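Local coordinates for purine-binding protein BAB2_0673 (Brucella melitensis biovar Abortus, PDB 3S99), which binds adenine and probably other purines, and may serve as the binding component of an ABC-type purine uptake system, at residues W278-E282 with G283-M287; K298-A301 with E302-E305. One frame throughout, in Å; residues are numbered along the deposited sequence.

Contact 1 (W278-E282 with G283-M287); sequences WGMKE and GLVKM
G279 and L284 meet where the chain turns back on itself between two strands. L284 N donates to G279 O at 3.0 Å, with an N-H...O angle of 148°. G283 N and V285 N make weak bonds to the same oxygen, and G283 N also makes a weak one to M280 O. G283 has positive phi (93°), a conformation that suits glycine. A water donates to M280 O and V285 O, bridging the turn. Beside it, M280 CA lies 3.3 Å from V285 O in a CA-H...O contact.

Side chains pack at both ends. L284 CD2 lies 3.9 Å from W278 CB. The extended M280 chain carries CE to 3.7 Å from M287 SD, and the M287 chain folds back at chi2 and chi3 to meet it.

Further out, E282 bends at chi2 (91°), and OE1 accepts from G279 N at 2.8 Å. The donor comes from above the carboxylate plane. E134 OE1 accepts from M280 N, so the amides of G279 and M280 each have a carboxylate partner.

The turn is one of the strand-to-strand crossings that link the two lobes of a periplasmic-binding-protein fold. It joins edge strands 275-278 and 285-287 of the two sheets.

Contact 2 (K298-A301 with E302-E305); sequences KKLA and EETE
The contact spans about two turns of helix 295-310, which has a solvent side and a protein side. Backbone and side chains pair i to i+4. E302 N, E303 N, T304 N and E305 N donate to the carbonyl oxygens of K298, K299, L300 and A301. The bond from E302 N to K298 O is 2.9 Å long and nearly straight.

L300 O has a second donor. T304 OG1 donates to it at 2.6 Å from above the carbonyl plane, on the face opposite T304 N. The T304 hydroxyl sits beside its own backbone N (chi1 -51°), which turns it back toward the preceding turn. This bond satisfies the hydroxyl of a buried residue. L300 CD1 packs 3.8 Å from the same OG1.

Two Lys-Glu pairs lie toward solvent, with E302 at the border. K298 CE is 3.4 Å from E302 OE2, and K299 CE is 3.1 Å from E303 OE2. In each pair the carboxylate lies against the lysine methylenes. The ammonium groups stay beyond salt-bridge range, with K298 NZ 4.3 Å from E302 OE2 and K299 NZ 4.2 Å from E303 OE2. The opposite charges probably still attract.

The other side of the helix faces the protein. L300, A301 and T304 pack on helix 132-146. A301 and E305 touch F290 in the preceding loop, as does E302 at the border. The carboxylate of E305 has its partner in M287 of strand 285-287.

How the contacts relate
The two contacts follow in series along the chain and neither encloses the other. Contact 1 comes first and closes the short loop between strands 275-278 and 285-287, which belong to different sheets. The chain then passes through the loop that holds F290 and enters helix 295-310. Contact 2 is local to that helix and closes no loop. Their centres are 15 Å apart, but they touch. M287 N probably donates to E305 OE2 at 3.0 Å, and M280 SD packs 3.9 Å from E305 CG. Thus E305 ties the helix to the edge strand just before it. Helix 132-146 packs on both contacts.

Contact 1 (W278-E282 with G283-M287)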
ATOM      1  N   TRP A 278      -6.608  -6.650   6.712  1.00 15.21           N
ATOM      2  CA  TRP A 278      -6.661  -5.868   7.933  1.00 15.63           C
ATOM      3  C   TRP A 278      -6.268  -4.418   7.666  1.00 16.05           C
ATOM      4  O   TRP A 278      -5.569  -4.123   6.694  1.00 14.97           O
ATOM      5  CB  TRP A 278      -5.719  -6.456   8.977  1.00 15.85           C
ATOM      6  CG  TRP A 278      -6.085  -7.799   9.509  1.00 18.19           C
ATOM      7  CD1 TRP A 278      -7.308  -8.436   9.431  1.00 17.81           C
ATOM      8  CD2 TRP A 278      -5.230  -8.673  10.249  1.00 19.16           C
ATOM      9  NE1 TRP A 278      -7.241  -9.663  10.046  1.00 19.46           N
ATOM     10  CE2 TRP A 278      -5.990  -9.826  10.582  1.00 20.69           C
ATOM     11  CE3 TRP A 278      -3.897  -8.595  10.669  1.00 20.25           C
ATOM     12  CZ2 TRP A 278      -5.445 -10.908  11.294  1.00 22.03           C
ATOM     13  CZ3 TRP A 278      -3.359  -9.664  11.404  1.00 23.01           C
ATOM     14  CH2 TRP A 278      -4.127 -10.809  11.688  1.00 22.23           C
ATOM     15  N   GLY A 279      -6.696  -3.523   8.567  1.00 16.91           N
ATOM     16  CA  GLY A 279      -6.474  -2.095   8.405  1.00 16.57           C
ATOM     17  C   GLY A 279      -5.958  -1.453   9.664  1.00 17.27           C
ATOM     18  O   GLY A 279      -5.118  -2.028  10.384  1.00 17.45           O
ATOM     19  N   MET A 280      -6.469  -0.258   9.951  1.00 17.24           N
ATOM     20  CA  MET A 280      -5.966   0.524  11.065  1.00 17.71           C
ATOM     21  C   MET A 280      -6.343  -0.092  12.420  1.00 19.37           C
ATOM     22  O   MET A 280      -5.539  -0.068  13.352  1.00 19.13           O
ATOM     23  CB  MET A 280      -6.477   1.959  10.972  1.00 17.51           C
ATOM     24  CG  MET A 280      -5.898   2.722   9.788  1.00 17.58           C
ATOM     25  SD  MET A 280      -6.521   4.402   9.596  1.00 19.49           S
ATOM     26  CE  MET A 280      -5.215   5.062   8.555  1.00 18.18           C
ATOM     27  N   LYS A 281      -7.568  -0.627  12.524  1.00 20.33           N
ATOM     28  CA  LYS A 281      -8.058  -1.175  13.784  1.00 22.16           C
ATOM     29  C   LYS A 281      -7.159  -2.291  14.256  1.00 22.76           C
ATOM     30  O   LYS A 281      -6.844  -2.385  15.448  1.00 22.74           O
ATOM     31  CB  LYS A 281      -9.501  -1.690  13.642  1.00 22.95           C
ATOM     32  CG  LYS A 281     -10.111  -2.276  14.962  1.00 25.69           C
ATOM     33  CD  LYS A 281     -11.611  -2.597  14.716  1.00 29.87           C
ATOM     34  CE  LYS A 281     -12.358  -3.154  15.950  1.00 32.77           C
ATOM     35  NZ  LYS A 281     -12.026  -4.581  16.238  1.00 32.39           N
ATOM     36  N   GLU A 282      -6.759  -3.139  13.300  1.00 22.58           N
ATOM     37  CA  GLU A 282      -5.982  -4.322  13.574  1.00 22.73           C
ATOM     38  C   GLU A 282      -4.493  -3.998  13.651  1.00 23.33           C
ATOM     39  O   GLU A 282      -3.708  -4.846  14.051  1.00 22.74           O
ATOM     40  CB  GLU A 282      -6.199  -5.376  12.488  1.00 22.23           C
ATOM     41  CG  GLU A 282      -7.644  -5.876  12.365  1.00 22.00           C
ATOM     42  CD  GLU A 282      -8.469  -5.088  11.379  1.00 22.46           C
ATOM     43  OE1 GLU A 282      -8.000  -4.005  10.942  1.00 19.27           O
ATOM     44  OE2 GLU A 282      -9.591  -5.550  11.041  1.00 22.01           O
ATOM     45  N   GLY A 283      -4.109  -2.802  13.205  1.00 22.73           N
ATOM     46  CA  GLY A 283      -2.739  -2.331  13.323  1.00 22.74           C
ATOM     47  C   GLY A 283      -1.786  -2.570  12.162  1.00 22.08           C
ATOM     48  O   GLY A 283      -0.587  -2.375  12.315  1.00 22.74           O
ATOM     49  N   LEU A 284      -2.305  -2.962  11.001  1.00 20.49           N
ATOM     50  CA  LEU A 284      -1.476  -3.320   9.882  1.00 19.63           C
ATOM     51  C   LEU A 284      -1.134  -2.053   9.081  1.00 18.26           C
ATOM     52  O   LEU A 284      -0.135  -2.002   8.394  1.00 17.13           O
ATOM     53  CB  LEU A 284      -2.175  -4.380   9.003  1.00 18.47           C
ATOM     54  CG  LEU A 284      -1.316  -5.299   8.131  1.00 20.06           C
ATOM     55  CD1 LEU A 284      -0.242  -6.118   8.975  1.00 17.92           C
ATOM     56  CD2 LEU A 284      -2.221  -6.254   7.307  1.00 16.24           C
ATOM     57  N   VAL A 285      -1.996  -1.047   9.182  1.00 18.26           N
ATOM     58  CA  VAL A 285      -1.793   0.236   8.548  1.00 18.30           C
ATOM     59  C   VAL A 285      -1.884   1.336   9.613  1.00 18.25           C
ATOM     60  O   VAL A 285      -2.780   1.308  10.462  1.00 19.38           O
ATOM     61  CB  VAL A 285      -2.877   0.458   7.437  1.00 18.86           C
ATOM     62  CG1 VAL A 285      -2.818   1.898   6.900  1.00 18.45           C
ATOM     63  CG2 VAL A 285      -2.663  -0.555   6.327  1.00 19.04           C
ATOM     64  N   LYS A 286      -0.964   2.295   9.553  1.00 17.83           N
ATOM     65  CA  LYS A 286      -0.923   3.441  10.465  1.00 18.67           C
ATOM     66  C   LYS A 286      -0.529   4.696   9.677  1.00 17.60           C
ATOM     67  O   LYS A 286       0.172   4.591   8.669  1.00 18.61           O
ATOM     68  CB  LYS A 286       0.121   3.197  11.586  1.00 19.01           C
ATOM     69  N   MET A 287      -0.918   5.881  10.154  1.00 17.93           N
ATOM     70  CA  MET A 287      -0.398   7.122   9.570  1.00 17.56           C
ATOM     71  C   MET A 287       0.941   7.496  10.192  1.00 18.00           C
ATOM     72  O   MET A 287       1.125   7.341  11.386  1.00 16.91           O
ATOM     73  CB  MET A 287      -1.380   8.272   9.770  1.00 18.23           C
ATOM     74  CG  MET A 287      -2.748   8.051   9.107  1.00 19.12           C
ATOM     75  SD  MET A 287      -2.687   7.575   7.402  1.00 17.79           S
ATOM     76  CE  MET A 287      -2.068   9.122   6.718  1.00 14.87           C
TER
HETATM   77  O   HOH W   1      -3.250   1.446  13.200  1.00 23.45           O

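Contact 2 (K298-A301 with E302-E305)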
ATOM      1  N   LYS A 298      -3.931  18.904  11.530  1.00 21.26           N
ATOM      2  CA  LYS A 298      -3.438  17.761  12.319  1.00 21.40           C
ATOM      3  C   LYS A 298      -4.530  17.198  13.257  1.00 21.19           C
ATOM      4  O   LYS A 298      -4.725  15.990  13.345  1.00 22.34           O
ATOM      5  CB  LYS A 298      -2.184  18.194  13.109  1.00 22.86           C
ATOM      6  CG  LYS A 298      -1.706  17.233  14.168  1.00 24.87           C
ATOM      7  CD  LYS A 298      -0.350  17.670  14.760  1.00 30.74           C
ATOM      8  CE  LYS A 298      -0.229  17.238  16.220  1.00 34.17           C
ATOM      9  NZ  LYS A 298       1.182  17.026  16.665  1.00 36.54           N
ATOM     10  N   LYS A 299      -5.272  18.058  13.941  1.00 21.45           N
ATOM     11  CA  LYS A 299      -6.343  17.606  14.815  1.00 21.93           C
ATOM     12  C   LYS A 299      -7.399  16.821  14.033  1.00 21.16           C
ATOM     13  O   LYS A 299      -7.873  15.792  14.484  1.00 22.09           O
ATOM     14  CB  LYS A 299      -6.982  18.799  15.537  1.00 23.88           C
ATOM     15  CG  LYS A 299      -8.165  18.414  16.409  1.00 26.18           C
ATOM     16  CD  LYS A 299      -8.666  19.551  17.285  1.00 29.14           C
ATOM     17  CE  LYS A 299     -10.154  19.338  17.579  1.00 29.26           C
ATOM     18  NZ  LYS A 299     -10.680  20.264  18.578  1.00 34.91           N
ATOM     19  N   LEU A 300      -7.729  17.291  12.835  1.00 19.62           N
ATOM     20  CA  LEU A 300      -8.726  16.631  12.003  1.00 18.22           C
ATOM     21  C   LEU A 300      -8.203  15.323  11.439  1.00 17.38           C
ATOM     22  O   LEU A 300      -8.929  14.328  11.397  1.00 16.67           O
ATOM     23  CB  LEU A 300      -9.211  17.578  10.891  1.00 17.50           C
ATOM     24  CG  LEU A 300     -10.199  16.952   9.893  1.00 17.29           C
ATOM     25  CD1 LEU A 300     -11.438  16.436  10.651  1.00 17.37           C
ATOM     26  CD2 LEU A 300     -10.561  17.962   8.809  1.00 16.53           C
ATOM     27  N   ALA A 301      -6.935  15.302  11.035  1.00 17.44           N
ATOM     28  CA  ALA A 301      -6.311  14.052  10.593  1.00 16.80           C
ATOM     29  C   ALA A 301      -6.344  13.017  11.705  1.00 17.75           C
ATOM     30  O   ALA A 301      -6.691  11.859  11.468  1.00 17.65           O
ATOM     31  CB  ALA A 301      -4.869  14.299  10.133  1.00 15.88           C
ATOM     32  N   GLU A 302      -5.954  13.424  12.913  1.00 19.51           N
ATOM     33  CA  GLU A 302      -6.038  12.538  14.100  1.00 20.82           C
ATOM     34  C   GLU A 302      -7.431  11.993  14.342  1.00 21.03           C
ATOM     35  O   GLU A 302      -7.606  10.794  14.573  1.00 21.26           O
ATOM     36  CB  GLU A 302      -5.598  13.267  15.360  1.00 21.75           C
ATOM     37  CG  GLU A 302      -4.098  13.502  15.427  1.00 23.97           C
ATOM     38  CD  GLU A 302      -3.668  14.566  16.450  1.00 27.59           C
ATOM     39  OE1 GLU A 302      -4.520  15.247  17.082  1.00 29.19           O
ATOM     40  OE2 GLU A 302      -2.443  14.717  16.616  1.00 29.64           O
ATOM     41  N   GLU A 303      -8.411  12.886  14.301  1.00 22.19           N
ATOM     42  CA  GLU A 303      -9.803  12.518  14.492  1.00 22.74           C
ATOM     43  C   GLU A 303     -10.279  11.556  13.416  1.00 21.77           C
ATOM     44  O   GLU A 303     -11.003  10.624  13.693  1.00 21.61           O
ATOM     45  CB  GLU A 303     -10.695  13.756  14.502  1.00 23.67           C
ATOM     46  CG  GLU A 303     -10.584  14.549  15.799  1.00 26.36           C
ATOM     47  CD  GLU A 303     -11.253  15.909  15.756  1.00 29.73           C
ATOM     48  OE1 GLU A 303     -11.668  16.402  14.672  1.00 30.39           O
ATOM     49  OE2 GLU A 303     -11.334  16.516  16.834  1.00 34.13           O
ATOM     50  N   THR A 304      -9.856  11.770  12.189  1.00 21.43           N
ATOM     51  CA  THR A 304     -10.295  10.900  11.098  1.00 21.09           C
ATOM     52  C   THR A 304      -9.719   9.492  11.228  1.00 20.40           C
ATOM     53  O   THR A 304     -10.441   8.505  11.062  1.00 18.72           O
ATOM     54  CB  THR A 304      -9.893  11.520   9.788  1.00 21.01           C
ATOM     55  OG1 THR A 304     -10.366  12.871   9.815  1.00 21.27           O
ATOM     56  CG2 THR A 304     -10.487  10.741   8.610  1.00 20.46           C
ATOM     57  N   GLU A 305      -8.425   9.418  11.516  1.00 21.17           N
ATOM     58  CA  GLU A 305      -7.743   8.137  11.709  1.00 21.95           C
ATOM     59  C   GLU A 305      -8.389   7.416  12.873  1.00 22.45           C
ATOM     60  O   GLU A 305      -8.641   6.211  12.796  1.00 21.52           O
ATOM     61  CB  GLU A 305      -6.237   8.319  11.971  1.00 22.56           C
ATOM     62  CG  GLU A 305      -5.515   6.993  12.281  1.00 25.01           C
ATOM     63  CD  GLU A 305      -3.999   7.073  12.195  1.00 26.82           C
ATOM     64  OE1 GLU A 305      -3.445   8.160  12.449  1.00 28.48           O
ATOM     65  OE2 GLU A 305      -3.360   6.025  11.882  1.00 29.01           O
TER